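Local coordinates for protein exodeoxyribonuclease III (Methanosarcina mazei, PDB 5J8N) that probably cuts DNA at abasic sites and trims double-stranded DNA from 3' ends as a magnesium-dependent nuclease of the AP/ExoA repair family, at residues A[105-110]-A[145-150]. The protein carries 3 engineered substitutions. Numbering follows the deposited sequence.
Sequences FVLLNI and KLVICG
Val147 sits against Phe105, just ahead of the parallel strand 106-110, and Leu107 within it, and touches both. Its CB comes within 4.0 Å of Phe105 CD2. From there the two methyls part: CG1, anti to the backbone N (chi1 177°), reaches Leu107 CD1 at 3.7 Å, while CG2 meets Phe105 CD2 at 3.6 Å, approaching the ring obliquely. Leu107 CD1 also touches Cys149 SG, 3.9 Å away, and Cys35 of the strand 33-37 packs against Leu107 and Cys149. Asn109, on the same face, turns its buried amide to Gln37 and Thr73, which bond OD1 and ND2 respectively.

On the other face Val106 and Leu146 lie side by side, as do Leu108 and Ile148; farther along, Ile110 CD1 meets Ile148 CG2 at 3.8 Å. Helix 119-141 covers Leu146 and Ile110 here. Five backbone hydrogen bonds join the strands, from Val106 N to Lys145 O (2.8 Å) through to Ile110 N to Cys149 O (2.9 Å).

At Gly150, whose backbone angles call for glycine, the chain bends away and runs on to Asp151, the predicted proton donor/acceptor. Strands 106-111 and 146-149 with helix 119-141 form a beta-alpha-beta unit in one of the two facing sheets of the DNase I-like sandwich, near the end where the predicted catalytic residues gather.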
ATOM      1  N   PHE A 105       5.892  -0.993  16.232  1.00 14.83           N
ATOM      2  CA  PHE A 105       5.078  -0.082  15.452  1.00 14.52           C
ATOM      3  C   PHE A 105       3.788  -0.750  15.072  1.00 14.49           C
ATOM      4  O   PHE A 105       3.689  -1.989  15.111  1.00 15.76           O
ATOM      5  CB  PHE A 105       5.797   0.391  14.155  1.00 15.72           C
ATOM      6  CG  PHE A 105       6.218  -0.742  13.217  1.00 15.07           C
ATOM      7  CD1 PHE A 105       7.430  -1.381  13.431  1.00 17.58           C
ATOM      8  CD2 PHE A 105       5.402  -1.156  12.184  1.00 15.41           C
ATOM      9  CE1 PHE A 105       7.829  -2.423  12.595  1.00 16.95           C
ATOM     10  CE2 PHE A 105       5.817  -2.189  11.315  1.00 16.84           C
ATOM     11  CZ  PHE A 105       7.015  -2.822  11.523  1.00 18.39           C
ATOM     12  N   VAL A 106       2.835   0.073  14.671  1.00 12.68           N
ATOM     13  CA  VAL A 106       1.565  -0.353  14.094  1.00 12.51           C
ATOM     14  C   VAL A 106       1.661  -0.310  12.565  1.00 13.26           C
ATOM     15  O   VAL A 106       2.062   0.736  12.032  1.00 13.76           O
ATOM     16  CB  VAL A 106       0.430   0.558  14.539  1.00 12.84           C
ATOM     17  CG1 VAL A 106      -0.886   0.218  13.840  1.00 14.98           C
ATOM     18  CG2 VAL A 106       0.254   0.495  16.096  1.00 15.50           C
ATOM     19  N   LEU A 107       1.277  -1.394  11.878  1.00 11.36           N
ATOM     20  CA  LEU A 107       1.278  -1.426  10.430  1.00 12.10           C
ATOM     21  C   LEU A 107      -0.128  -1.422   9.873  1.00 10.98           C
ATOM     22  O   LEU A 107      -0.948  -2.283  10.238  1.00 13.15           O
ATOM     23  CB  LEU A 107       1.986  -2.667   9.947  1.00 11.83           C
ATOM     24  CG  LEU A 107       2.013  -2.885   8.441  1.00 12.72           C
ATOM     25  CD1 LEU A 107       2.782  -1.774   7.670  1.00 13.78           C
ATOM     26  CD2 LEU A 107       2.684  -4.249   8.117  1.00 12.69           C
ATOM     27  N   LEU A 108      -0.410  -0.457   9.011  1.00 10.77           N
ATOM     28  CA  LEU A 108      -1.702  -0.408   8.299  1.00 11.65           C
ATOM     29  C   LEU A 108      -1.434  -0.686   6.839  1.00 12.07           C
ATOM     30  O   LEU A 108      -0.692   0.076   6.197  1.00 12.52           O
ATOM     31  CB  LEU A 108      -2.383   0.974   8.464  1.00 13.16           C
ATOM     32  CG  LEU A 108      -2.525   1.462   9.932  1.00 12.54           C
ATOM     33  CD1 LEU A 108      -3.231   2.817   9.930  1.00 14.33           C
ATOM     34  CD2 LEU A 108      -3.232   0.430  10.835  1.00 14.18           C
ATOM     35  N   ASN A 109      -2.037  -1.741   6.313  1.00 11.05           N
ATOM     36  CA  ASN A 109      -1.893  -2.157   4.934  1.00 12.22           C
ATOM     37  C   ASN A 109      -3.196  -1.823   4.202  1.00 11.44           C
ATOM     38  O   ASN A 109      -4.247  -2.341   4.595  1.00 11.97           O
ATOM     39  CB  ASN A 109      -1.597  -3.652   4.924  1.00 12.11           C
ATOM     40  CG  ASN A 109      -1.524  -4.236   3.512  1.00 13.05           C
ATOM     41  OD1 ASN A 109      -1.414  -3.471   2.557  1.00 12.99           O
ATOM     42  ND2 ASN A 109      -1.508  -5.577   3.383  1.00 12.61           N
ATOM     43  N   ILE A 110      -3.137  -0.961   3.210  1.00 11.69           N
ATOM     44  CA  ILE A 110      -4.367  -0.388   2.635  1.00 11.13           C
ATOM     45  C   ILE A 110      -4.400  -0.376   1.117  1.00 11.33           C
ATOM     46  O   ILE A 110      -3.409   0.024   0.484  1.00 12.33           O
ATOM     47  CB  ILE A 110      -4.572   1.071   3.150  1.00 11.97           C
ATOM     48  CG1 ILE A 110      -4.430   1.119   4.693  1.00 12.94           C
ATOM     49  CG2 ILE A 110      -5.942   1.634   2.702  1.00 13.36           C
ATOM     50  CD1 ILE A 110      -4.543   2.529   5.263  1.00 15.60           C
ATOM     51  N   LYS A 145       3.511   4.429  16.892  1.00 16.38           N
ATOM     52  CA  LYS A 145       4.401   4.639  15.724  1.00 15.16           C
ATOM     53  C   LYS A 145       3.715   3.985  14.574  1.00 15.93           C
ATOM     54  O   LYS A 145       3.498   2.766  14.626  1.00 17.33           O
ATOM     55  CB  LYS A 145       5.802   4.035  15.997  1.00 18.55           C
ATOM     56  CG  LYS A 145       6.620   4.861  17.039  1.00 23.87           C
ATOM     57  CD  LYS A 145       7.083   3.978  18.203  1.00 41.09           C
ATOM     58  CE  LYS A 145       8.384   3.256  17.843  1.00 45.69           C
ATOM     59  NZ  LYS A 145       8.731   2.041  18.700  1.00 39.15           N
ATOM     60  N   LEU A 146       3.368   4.740  13.534  1.00 13.92           N
ATOM     61  CA  LEU A 146       2.560   4.237  12.433  1.00 13.76           C
ATOM     62  C   LEU A 146       3.343   4.073  11.174  1.00 13.61           C
ATOM     63  O   LEU A 146       4.007   5.009  10.720  1.00 14.30           O
ATOM     64  CB  LEU A 146       1.416   5.217  12.145  1.00 14.25           C
ATOM     65  CG  LEU A 146       0.395   5.220  13.282  1.00 18.80           C
ATOM     66  CD1 LEU A 146      -0.379   6.521  13.327  1.00 30.79           C
ATOM     67  CD2 LEU A 146      -0.548   4.044  13.130  1.00 29.43           C
ATOM     68  N   VAL A 147       3.203   2.906  10.545  1.00 13.23           N
ATOM     69  CA  VAL A 147       3.716   2.643   9.212  1.00 12.33           C
ATOM     70  C   VAL A 147       2.474   2.349   8.385  1.00 11.97           C
ATOM     71  O   VAL A 147       1.681   1.469   8.766  1.00 13.13           O
ATOM     72  CB  VAL A 147       4.670   1.437   9.200  1.00 11.40           C
ATOM     73  CG1 VAL A 147       5.133   1.133   7.778  1.00 14.70           C
ATOM     74  CG2 VAL A 147       5.823   1.718  10.061  1.00 14.00           C
ATOM     75  N   ILE A 148       2.282   3.062   7.283  1.00 12.00           N
ATOM     76  CA  ILE A 148       1.124   2.877   6.429  1.00 13.37           C
ATOM     77  C   ILE A 148       1.598   2.579   5.044  1.00 12.74           C
ATOM     78  O   ILE A 148       2.244   3.406   4.394  1.00 13.48           O
ATOM     79  CB  ILE A 148       0.230   4.141   6.397  1.00 13.33           C
ATOM     80  CG1 ILE A 148      -0.189   4.495   7.837  1.00 13.98           C
ATOM     81  CG2 ILE A 148      -0.991   3.912   5.511  1.00 15.94           C
ATOM     82  CD1 ILE A 148       0.329   5.870   8.288  1.00 18.73           C
ATOM     83  N   CYS A 149       1.290   1.389   4.554  1.00 11.35           N
ATOM     84  CA  CYS A 149       1.753   1.087   3.179  1.00 11.34           C
ATOM     85  C   CYS A 149       0.553   0.746   2.330  1.00 11.99           C
ATOM     86  O   CYS A 149      -0.460   0.167   2.785  1.00 12.04           O
ATOM     87  CB  CYS A 149       2.743  -0.071   3.157  1.00 13.66           C
ATOM     88  SG  CYS A 149       2.169  -1.655   3.825  1.00 14.64           S
ATOM     89  N   GLY A 150       0.734   0.993   1.034  1.00 14.30           N
ATOM     90  CA  GLY A 150      -0.236   0.468   0.088  1.00 14.22           C
ATOM     91  C   GLY A 150      -0.400   1.379  -1.087  1.00 13.29           C
ATOM     92  O   GLY A 150       0.438   2.242  -1.410  1.00 12.89           O
TER